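PDB 3K89: malonyl CoA-ACP transacylase from Xanthomonas oryzae pv. oryzae, which probably transfers the malonyl group from malonyl-CoA to holo acyl carrier protein, releasing CoA, a step that supplies bacterial fatty acid synthesis. Local coordinates for residues 206-209 / 210-214; 59-62 / 63-67; 216-220 / 221-225. One frame throughout, in Å; residues are numbered along the deposited sequence.

Interaction 1 (206-209 / 210-214); sequences LMRD and AANQL
Arg-208 reaches along the outside of its helix to Asn-212, one turn further on, and the two side chains meet at an angle rather than flat against each other: the guanidinium and amide planes are 71° apart. The contact is made by NH1 of Arg-208, which donates to OD1 of Asn-212 over 2.8 Å with an N-H...O angle of 159°. On the arginine side the bond is conventional, since OD1 sits at the guanidinium edge, close to its plane. On the amide side it is not, because NH1 stands well above the carbonyl plane and uses no lone-pair direction. The torsions explain the reach: CG of Arg-208 lies anti to the backbone N (chi1 -176°), and a bend at chi2 turns the chain along the helix toward the next turn.

The stretch runs from a short 3-10 segment (206-207) into the first turns of helix 208-219, with Met-207 as N-cap residue; the carbonyl O of Met-207 takes the N-H of Ala-211, the N...O distance being 2.9 Å. Another bond of the i to i+4 kind, at 3.2 Å, runs from Gln-213 N to Asp-209 O. Water ties the start of the helix together as well: one molecule receives the N-H of Ala-210 and donates to Leu-206 O, while a second donates to OD1 of Asp-209 and accepts from ND2 of Asn-212. The amide of Asn-212 is thereby held by the arginine through its oxygen and by water through its nitrogen, which should restrict its rotation. Ala-210 and Ala-211 are buried, packing on helix 242-254 through Leu-253 and Val-250 respectively, and Ala-210 also meets Phe-122 of helix 109-126. Met-207, likewise buried, lies near His-203, the predicted active-site histidine.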
ATOM      1  N   LEU A 206      17.299   4.119  -4.040  1.00 13.92           N
ATOM      2  CA  LEU A 206      17.744   2.918  -4.760  1.00 13.99           C
ATOM      3  C   LEU A 206      16.717   2.491  -5.819  1.00 13.73           C
ATOM      4  O   LEU A 206      17.011   1.668  -6.684  1.00 13.95           O
ATOM      5  CB  LEU A 206      18.060   1.756  -3.804  1.00 14.23           C
ATOM      6  CG  LEU A 206      19.199   1.972  -2.781  1.00 15.54           C
ATOM      7  CD1 LEU A 206      19.412   0.712  -1.968  1.00 16.88           C
ATOM      8  CD2 LEU A 206      20.493   2.460  -3.401  1.00 19.53           C
ATOM      9  N   MET A 207      15.509   3.056  -5.739  1.00 13.51           N
ATOM     10  CA  MET A 207      14.454   2.733  -6.689  1.00 13.60           C
ATOM     11  C   MET A 207      14.376   3.734  -7.839  1.00 14.31           C
ATOM     12  O   MET A 207      13.437   3.668  -8.638  1.00 14.34           O
ATOM     13  CB  MET A 207      13.096   2.768  -5.968  1.00 13.83           C
ATOM     14  CG  MET A 207      12.896   1.717  -4.876  1.00 12.19           C
ATOM     15  SD  MET A 207      12.863   0.023  -5.515  1.00 14.29           S
ATOM     16  CE  MET A 207      14.511  -0.542  -5.057  1.00 15.00           C
ATOM     17  N   ARG A 208      15.335   4.656  -7.948  1.00 14.44           N
ATOM     18  CA  ARG A 208      15.193   5.731  -8.945  1.00 15.68           C
ATOM     19  C   ARG A 208      15.103   5.215 -10.386  1.00 16.02           C
ATOM     20  O   ARG A 208      14.255   5.673 -11.155  1.00 15.85           O
ATOM     21  CB  ARG A 208      16.290   6.798  -8.788  1.00 15.74           C
ATOM     22  CG  ARG A 208      16.157   7.986  -9.725  1.00 19.19           C
ATOM     23  CD  ARG A 208      14.924   8.810  -9.405  1.00 22.07           C
ATOM     24  NE  ARG A 208      14.696   9.839 -10.417  1.00 25.21           N
ATOM     25  CZ  ARG A 208      14.039   9.645 -11.558  1.00 26.66           C
ATOM     26  NH1 ARG A 208      13.533   8.454 -11.855  1.00 27.95           N
ATOM     27  NH2 ARG A 208      13.887  10.648 -12.410  1.00 30.14           N
ATOM     28  N   ASP A 209      15.965   4.267 -10.743  1.00 16.43           N
ATOM     29  CA  ASP A 209      15.962   3.707 -12.092  1.00 18.10           C
ATOM     30  C   ASP A 209      14.749   2.807 -12.345  1.00 16.89           C
ATOM     31  O   ASP A 209      14.166   2.845 -13.441  1.00 17.14           O
ATOM     32  CB  ASP A 209      17.269   2.970 -12.376  1.00 18.53           C
ATOM     33  CG  ASP A 209      18.453   3.913 -12.484  1.00 23.82           C
ATOM     34  OD1 ASP A 209      18.274   5.056 -12.960  1.00 28.49           O
ATOM     35  OD2 ASP A 209      19.572   3.508 -12.092  1.00 29.77           O
ATOM     36  N   ALA A 210      14.366   2.024 -11.338  1.00 16.03           N
ATOM     37  CA  ALA A 210      13.145   1.203 -11.417  1.00 15.31           C
ATOM     38  C   ALA A 210      11.930   2.087 -11.698  1.00 15.12           C
ATOM     39  O   ALA A 210      11.024   1.685 -12.433  1.00 15.23           O
ATOM     40  CB  ALA A 210      12.933   0.404 -10.156  1.00 14.26           C
ATOM     41  N   ALA A 211      11.935   3.290 -11.120  1.00 14.60           N
ATOM     42  CA  ALA A 211      10.851   4.268 -11.334  1.00 14.78           C
ATOM     43  C   ALA A 211      10.731   4.689 -12.794  1.00 15.38           C
ATOM     44  O   ALA A 211       9.621   4.860 -13.310  1.00 15.50           O
ATOM     45  CB  ALA A 211      11.034   5.491 -10.432  1.00 15.11           C
ATOM     46  N   ASN A 212      11.867   4.870 -13.466  1.00 15.49           N
ATOM     47  CA  ASN A 212      11.834   5.160 -14.904  1.00 16.48           C
ATOM     48  C   ASN A 212      11.287   4.004 -15.728  1.00 15.60           C
ATOM     49  O   ASN A 212      10.489   4.214 -16.650  1.00 16.51           O
ATOM     50  CB  ASN A 212      13.208   5.621 -15.389  1.00 17.54           C
ATOM     51  CG  ASN A 212      13.585   6.976 -14.808  1.00 20.27           C
ATOM     52  OD1 ASN A 212      12.714   7.783 -14.464  1.00 24.59           O
ATOM     53  ND2 ASN A 212      14.887   7.221 -14.668  1.00 24.34           N
ATOM     54  N   GLN A 213      11.664   2.788 -15.363  1.00 14.93           N
ATOM     55  CA  GLN A 213      11.146   1.590 -16.015  1.00 15.07           C
ATOM     56  C   GLN A 213       9.633   1.521 -15.828  1.00 14.24           C
ATOM     57  O   GLN A 213       8.893   1.232 -16.771  1.00 14.62           O
ATOM     58  CB  GLN A 213      11.783   0.333 -15.448  1.00 16.04           C
ATOM     59  CG  GLN A 213      13.261   0.187 -15.753  1.00 18.02           C
ATOM     60  CD  GLN A 213      13.824  -1.020 -15.068  1.00 23.32           C
ATOM     61  OE1 GLN A 213      14.031  -1.018 -13.852  1.00 24.85           O
ATOM     62  NE2 GLN A 213      14.037  -2.085 -15.830  1.00 26.14           N
ATOM     63  N   LEU A 214       9.204   1.796 -14.597  1.00 13.28           N
ATOM     64  CA  LEU A 214       7.783   1.842 -14.254  1.00 12.26           C
ATOM     65  C   LEU A 214       7.054   2.849 -15.127  1.00 12.31           C
ATOM     66  O   LEU A 214       5.994   2.534 -15.676  1.00 11.72           O
ATOM     67  CB  LEU A 214       7.601   2.197 -12.773  1.00 12.01           C
ATOM     68  CG  LEU A 214       6.154   2.323 -12.261  1.00 13.90           C
ATOM     69  CD1 LEU A 214       5.478   0.987 -12.287  1.00 16.89           C
ATOM     70  CD2 LEU A 214       6.157   2.885 -10.845  1.00 16.61           C
TER
HETATM   71  O   HOH W   1      16.463   1.567  -9.411  1.00 18.74           O
HETATM   72  O   HOH W   2      16.889   4.950 -15.429  1.00 42.64           O

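Interaction 2 (59-62 / 63-67); sequences NRTE and YTQPA
Tyr-63 and Glu-62, neighbours in the chain, lie side by side and point the same way, the carboxylate stacked on the phenol ring with the two planes 4° apart. CG of Glu-62 makes a CH-pi contact over one face of the Tyr-63 ring, 3.7 Å from its centroid, while CD lies over the CE2-CZ side of the ring and OE2 near CZ and the hydroxyl. This overlap depends on CG of Glu-62 standing between its backbone N and carbonyl carbon (chi1 73°). At the ring edge CB of Arg-60 comes within 4.0 Å of Tyr-63 CD2, and a water in the ring plane lies 2.5 Å from Tyr-63 OH.

Arg-60 is the N-cap residue of helix 61-81, and its carbonyl O accepts from Tyr-63 N and Thr-64 N, which arrive from opposite faces of its plane. One turn on, Gln-65 NE2 donates almost straight to Thr-61 OG1 (3.0 Å, 174°); Gln-65 OE1 takes an N-H from Arg-119, and Thr-61 OG1 also pairs with Gln-13. Glu-62 OE2 forms a salt bridge with Arg-117. With both ends of its amide engaged, Gln-65 is held in orientation close to the predicted nucleophile Ser-94, and the Arg-117 pairing probably stabilises a negative charge on Glu-62 above the aromatic ring.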
ATOM      1  N   ASN A  59       5.235 -13.977  -0.492  1.00 15.14           N
ATOM      2  CA  ASN A  59       5.919 -12.853   0.170  1.00 15.82           C
ATOM      3  C   ASN A  59       6.944 -12.091  -0.685  1.00 15.72           C
ATOM      4  O   ASN A  59       7.442 -11.027  -0.274  1.00 16.43           O
ATOM      5  CB  ASN A  59       6.595 -13.353   1.453  1.00 15.36           C
ATOM      6  CG  ASN A  59       5.599 -13.694   2.542  1.00 17.30           C
ATOM      7  OD1 ASN A  59       4.454 -13.248   2.515  1.00 17.45           O
ATOM      8  ND2 ASN A  59       6.033 -14.495   3.519  1.00 17.72           N
ATOM      9  N   ARG A  60       7.264 -12.624  -1.859  1.00 15.67           N
ATOM     10  CA  ARG A  60       8.162 -11.952  -2.802  1.00 16.24           C
ATOM     11  C   ARG A  60       7.344 -10.885  -3.523  1.00 15.75           C
ATOM     12  O   ARG A  60       6.314 -11.200  -4.112  1.00 15.35           O
ATOM     13  CB  ARG A  60       8.696 -12.952  -3.825  1.00 17.30           C
ATOM     14  CG  ARG A  60       9.967 -12.532  -4.532  1.00 22.49           C
ATOM     15  CD  ARG A  60      11.124 -13.514  -4.252  1.00 28.63           C
ATOM     16  NE  ARG A  60      10.912 -14.754  -5.000  1.00 33.38           N
ATOM     17  CZ  ARG A  60      10.843 -15.982  -4.480  1.00 34.46           C
ATOM     18  NH1 ARG A  60      11.026 -16.200  -3.182  1.00 35.85           N
ATOM     19  NH2 ARG A  60      10.619 -17.009  -5.282  1.00 35.55           N
ATOM     20  N   THR A  61       7.820  -9.647  -3.480  1.00 14.93           N
ATOM     21  CA  THR A  61       7.011  -8.488  -3.876  1.00 14.00           C
ATOM     22  C   THR A  61       6.407  -8.517  -5.297  1.00 13.63           C
ATOM     23  O   THR A  61       5.301  -8.008  -5.499  1.00 13.35           O
ATOM     24  CB  THR A  61       7.751  -7.163  -3.562  1.00 13.90           C
ATOM     25  OG1 THR A  61       6.800  -6.096  -3.438  1.00 13.44           O
ATOM     26  CG2 THR A  61       8.795  -6.818  -4.626  1.00 14.36           C
ATOM     27  N   GLU A  62       7.088  -9.124  -6.270  1.00 12.68           N
ATOM     28  CA  GLU A  62       6.499  -9.217  -7.619  1.00 12.79           C
ATOM     29  C   GLU A  62       5.204 -10.041  -7.616  1.00 12.07           C
ATOM     30  O   GLU A  62       4.363  -9.858  -8.506  1.00 12.12           O
ATOM     31  CB  GLU A  62       7.486  -9.795  -8.653  1.00 13.16           C
ATOM     32  CG  GLU A  62       7.768 -11.283  -8.538  1.00 15.64           C
ATOM     33  CD  GLU A  62       8.416 -11.823  -9.808  1.00 17.75           C
ATOM     34  OE1 GLU A  62       9.635 -12.100  -9.765  1.00 19.01           O
ATOM     35  OE2 GLU A  62       7.746 -11.921 -10.857  1.00 17.28           O
ATOM     36  N   TYR A  63       5.068 -10.951  -6.647  1.00 11.89           N
ATOM     37  CA  TYR A  63       3.836 -11.713  -6.456  1.00 11.96           C
ATOM     38  C   TYR A  63       2.913 -11.096  -5.421  1.00 12.31           C
ATOM     39  O   TYR A  63       1.701 -11.095  -5.613  1.00 11.84           O
ATOM     40  CB  TYR A  63       4.130 -13.182  -6.100  1.00 11.85           C
ATOM     41  CG  TYR A  63       5.005 -13.845  -7.146  1.00 13.87           C
ATOM     42  CD1 TYR A  63       4.505 -14.122  -8.425  1.00 17.07           C
ATOM     43  CD2 TYR A  63       6.340 -14.143  -6.879  1.00 16.88           C
ATOM     44  CE1 TYR A  63       5.304 -14.699  -9.414  1.00 17.80           C
ATOM     45  CE2 TYR A  63       7.156 -14.725  -7.872  1.00 17.88           C
ATOM     46  CZ  TYR A  63       6.619 -14.991  -9.128  1.00 19.71           C
ATOM     47  OH  TYR A  63       7.380 -15.560 -10.115  1.00 22.34           O
ATOM     48  N   THR A  64       3.471 -10.595  -4.322  1.00 12.02           N
ATOM     49  CA  THR A  64       2.625  -9.994  -3.283  1.00 12.11           C
ATOM     50  C   THR A  64       1.775  -8.883  -3.866  1.00 11.35           C
ATOM     51  O   THR A  64       0.603  -8.745  -3.506  1.00 11.56           O
ATOM     52  CB  THR A  64       3.450  -9.373  -2.146  1.00 12.38           C
ATOM     53  OG1 THR A  64       4.566 -10.221  -1.868  1.00 13.50           O
ATOM     54  CG2 THR A  64       2.610  -9.205  -0.900  1.00 14.11           C
ATOM     55  N   GLN A  65       2.382  -8.080  -4.732  1.00 10.29           N
ATOM     56  CA  GLN A  65       1.718  -6.875  -5.247  1.00  9.54           C
ATOM     57  C   GLN A  65       0.449  -7.205  -6.055  1.00  9.96           C
ATOM     58  O   GLN A  65      -0.612  -6.726  -5.702  1.00  9.18           O
ATOM     59  CB  GLN A  65       2.692  -5.992  -6.034  1.00  9.89           C
ATOM     60  CG  GLN A  65       3.688  -5.285  -5.100  1.00  9.77           C
ATOM     61  CD  GLN A  65       4.522  -4.277  -5.835  1.00  9.79           C
ATOM     62  OE1 GLN A  65       4.017  -3.489  -6.652  1.00 10.25           O
ATOM     63  NE2 GLN A  65       5.820  -4.269  -5.538  1.00 11.50           N
ATOM     64  N   PRO A  66       0.543  -8.050  -7.104  1.00  9.85           N
ATOM     65  CA  PRO A  66      -0.729  -8.392  -7.783  1.00 10.02           C
ATOM     66  C   PRO A  66      -1.712  -9.170  -6.902  1.00 10.00           C
ATOM     67  O   PRO A  66      -2.936  -9.035  -7.049  1.00  9.41           O
ATOM     68  CB  PRO A  66      -0.275  -9.243  -8.985  1.00  9.72           C
ATOM     69  CG  PRO A  66       1.108  -9.788  -8.582  1.00 10.35           C
ATOM     70  CD  PRO A  66       1.716  -8.674  -7.754  1.00 10.74           C
ATOM     71  N   ALA A  67      -1.202  -9.979  -5.984  1.00  9.88           N
ATOM     72  CA  ALA A  67      -2.076 -10.689  -5.055  1.00 10.03           C
ATOM     73  C   ALA A  67      -2.877  -9.735  -4.152  1.00  9.96           C
ATOM     74  O   ALA A  67      -4.086  -9.916  -3.979  1.00 10.31           O
ATOM     75  CB  ALA A  67      -1.262 -11.675  -4.226  1.00 10.67           C
TER
HETATM   76  O   HOH W   3       9.820 -15.544  -9.855  1.00 57.29           O

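Interaction 3 (216-220 / 221-225); sequences EAMAG and LSWHA
Where helix 208-219 runs out, the carbonyl O of Met-218 accepts from Leu-221 N, three residues on, at 3.1 Å, and beyond this bond the backbone continues in an extended conformation. Met-218 O also accepts from the indole NE1 of Trp-223, at 2.8 Å and an N-H...O angle of 159°. The two N-H groups reach it from opposite faces of its carbonyl plane, and the oxygen lies near the indole plane, at the ring edge. The side chains of Met-218 and Trp-223 cross at a slant: CB and CG of the methionine each approach CZ2 to 3.7 Å. The sulfur SD of Met-218 makes a Met-aromatic contact, 4.8 Å from the centroid of the six-membered ring of Trp-223 and oblique to it. CG of Leu-221 comes 3.8 Å from the Ala-217 carbonyl O.

Outside the segments, Trp-223 forms a cation-pi pair with Arg-246 and packs on Leu-249 of helix 242-254, which also receives Met-218; Leu-221 touches Asp-111 of helix 109-126. The arrangement is a helix C-terminus in which a tryptophan side chain from the following loop shares a last-turn carbonyl with a backbone N-H, at the surface of the acyl transferase domain and away from its predicted catalytic residues.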
ATOM      1  N   GLU A 216       7.794   3.948 -18.070  1.00 14.00           N
ATOM      2  CA  GLU A 216       7.646   3.433 -19.439  1.00 16.13           C
ATOM      3  C   GLU A 216       6.557   2.354 -19.547  1.00 15.56           C
ATOM      4  O   GLU A 216       5.810   2.315 -20.528  1.00 15.98           O
ATOM      5  CB  GLU A 216       8.985   2.911 -19.965  1.00 16.81           C
ATOM      6  CG  GLU A 216      10.053   4.014 -20.046  1.00 21.12           C
ATOM      7  CD  GLU A 216      11.406   3.507 -20.531  1.00 29.22           C
ATOM      8  OE1 GLU A 216      12.377   4.295 -20.504  1.00 31.97           O
ATOM      9  OE2 GLU A 216      11.502   2.325 -20.936  1.00 32.41           O
ATOM     10  N   ALA A 217       6.470   1.483 -18.545  1.00 14.76           N
ATOM     11  CA  ALA A 217       5.439   0.437 -18.510  1.00 14.07           C
ATOM     12  C   ALA A 217       4.052   1.068 -18.454  1.00 14.20           C
ATOM     13  O   ALA A 217       3.147   0.634 -19.153  1.00 14.94           O
ATOM     14  CB  ALA A 217       5.655  -0.506 -17.326  1.00 14.00           C
ATOM     15  N   MET A 218       3.903   2.126 -17.666  1.00 12.96           N
ATOM     16  CA  MET A 218       2.611   2.768 -17.510  1.00 12.39           C
ATOM     17  C   MET A 218       2.145   3.419 -18.797  1.00 13.05           C
ATOM     18  O   MET A 218       0.940   3.466 -19.085  1.00 13.03           O
ATOM     19  CB  MET A 218       2.644   3.814 -16.403  1.00 12.20           C
ATOM     20  CG  MET A 218       2.739   3.170 -15.008  1.00 12.01           C
ATOM     21  SD  MET A 218       2.507   4.345 -13.671  1.00 16.96           S
ATOM     22  CE  MET A 218       3.850   5.409 -13.972  1.00 12.05           C
ATOM     23  N   ALA A 219       3.090   3.961 -19.559  1.00 12.79           N
ATOM     24  CA  ALA A 219       2.704   4.792 -20.702  1.00 13.47           C
ATOM     25  C   ALA A 219       2.142   3.983 -21.875  1.00 13.37           C
ATOM     26  O   ALA A 219       1.550   4.559 -22.793  1.00 13.27           O
ATOM     27  CB  ALA A 219       3.861   5.687 -21.134  1.00 13.91           C
ATOM     28  N   GLY A 220       2.312   2.660 -21.833  1.00 13.93           N
ATOM     29  CA  GLY A 220       1.747   1.750 -22.838  1.00 14.32           C
ATOM     30  C   GLY A 220       0.309   1.332 -22.550  1.00 14.21           C
ATOM     31  O   GLY A 220      -0.347   0.684 -23.379  1.00 15.33           O
ATOM     32  N   LEU A 221      -0.184   1.703 -21.372  1.00 13.62           N
ATOM     33  CA  LEU A 221      -1.549   1.348 -20.957  1.00 13.40           C
ATOM     34  C   LEU A 221      -2.567   2.456 -21.193  1.00 13.26           C
ATOM     35  O   LEU A 221      -2.222   3.621 -21.357  1.00 13.73           O
ATOM     36  CB  LEU A 221      -1.558   0.971 -19.469  1.00 12.35           C
ATOM     37  CG  LEU A 221      -0.552  -0.097 -19.009  1.00 14.09           C
ATOM     38  CD1 LEU A 221      -0.559  -0.204 -17.479  1.00 15.03           C
ATOM     39  CD2 LEU A 221      -0.764  -1.483 -19.638  1.00 16.33           C
ATOM     40  N   SER A 222      -3.836   2.052 -21.201  1.00 13.81           N
ATOM     41  CA  SER A 222      -4.969   2.953 -21.260  1.00 14.55           C
ATOM     42  C   SER A 222      -5.289   3.464 -19.849  1.00 14.30           C
ATOM     43  O   SER A 222      -5.480   2.668 -18.922  1.00 15.35           O
ATOM     44  CB  SER A 222      -6.169   2.191 -21.840  1.00 15.66           C
ATOM     45  OG  SER A 222      -7.313   3.014 -21.894  1.00 20.72           O
ATOM     46  N   TRP A 223      -5.319   4.784 -19.703  1.00 13.13           N
ATOM     47  CA  TRP A 223      -5.631   5.469 -18.447  1.00 13.03           C
ATOM     48  C   TRP A 223      -6.947   6.188 -18.617  1.00 13.96           C
ATOM     49  O   TRP A 223      -7.156   6.906 -19.602  1.00 15.14           O
ATOM     50  CB  TRP A 223      -4.495   6.439 -18.056  1.00 13.08           C
ATOM     51  CG  TRP A 223      -3.254   5.669 -17.693  1.00 12.54           C
ATOM     52  CD1 TRP A 223      -2.422   5.014 -18.554  1.00 12.86           C
ATOM     53  CD2 TRP A 223      -2.754   5.407 -16.373  1.00 12.48           C
ATOM     54  NE1 TRP A 223      -1.423   4.375 -17.857  1.00 12.56           N
ATOM     55  CE2 TRP A 223      -1.615   4.587 -16.517  1.00 12.23           C
ATOM     56  CE3 TRP A 223      -3.155   5.789 -15.083  1.00 14.18           C
ATOM     57  CZ2 TRP A 223      -0.859   4.142 -15.418  1.00 12.36           C
ATOM     58  CZ3 TRP A 223      -2.405   5.339 -13.983  1.00 12.68           C
ATOM     59  CH2 TRP A 223      -1.275   4.523 -14.166  1.00 12.15           C
ATOM     60  N   HIS A 224      -7.853   5.965 -17.672  1.00 12.77           N
ATOM     61  CA  HIS A 224      -9.178   6.569 -17.691  1.00 12.83           C
ATOM     62  C   HIS A 224      -9.339   7.608 -16.591  1.00 13.23           C
ATOM     63  O   HIS A 224      -8.609   7.589 -15.577  1.00 13.05           O
ATOM     64  CB  HIS A 224     -10.227   5.465 -17.538  1.00 11.91           C
ATOM     65  CG  HIS A 224     -10.058   4.350 -18.518  1.00 12.48           C
ATOM     66  ND1 HIS A 224     -10.440   4.460 -19.840  1.00 13.10           N
ATOM     67  CD2 HIS A 224      -9.519   3.117 -18.387  1.00 13.65           C
ATOM     68  CE1 HIS A 224     -10.156   3.339 -20.475  1.00 13.34           C
ATOM     69  NE2 HIS A 224      -9.586   2.508 -19.619  1.00 14.34           N
ATOM     70  N   ALA A 225     -10.298   8.515 -16.776  1.00 13.09           N
ATOM     71  CA  ALA A 225     -10.603   9.532 -15.767  1.00 13.67           C
ATOM     72  C   ALA A 225     -11.096   8.854 -14.475  1.00 13.68           C
ATOM     73  O   ALA A 225     -11.896   7.910 -14.538  1.00 14.61           O
ATOM     74  CB  ALA A 225     -11.653  10.496 -16.297  1.00 14.53           C
TER

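In the fold
All three contacts are local and follow in series, so none nests within or crosses another. Interaction 2 comes first, at the start of helix 61-81, which it joins to the loop after helix 55-58. Much later in the chain, interaction 1 begins helix 208-219, and interaction 3 ends that helix and leads into the loop before strand 231-232; their centres are about 16 Å apart. Helix 109-126 is common ground: residues of all three contacts pack on it, while helix 242-254 receives those of interactions 1 and 3. Interactions 1 and 2 come within about 7 Å at their nearest atoms, both beside the predicted Ser-94 and His-203 site, from which interaction 3 is remote.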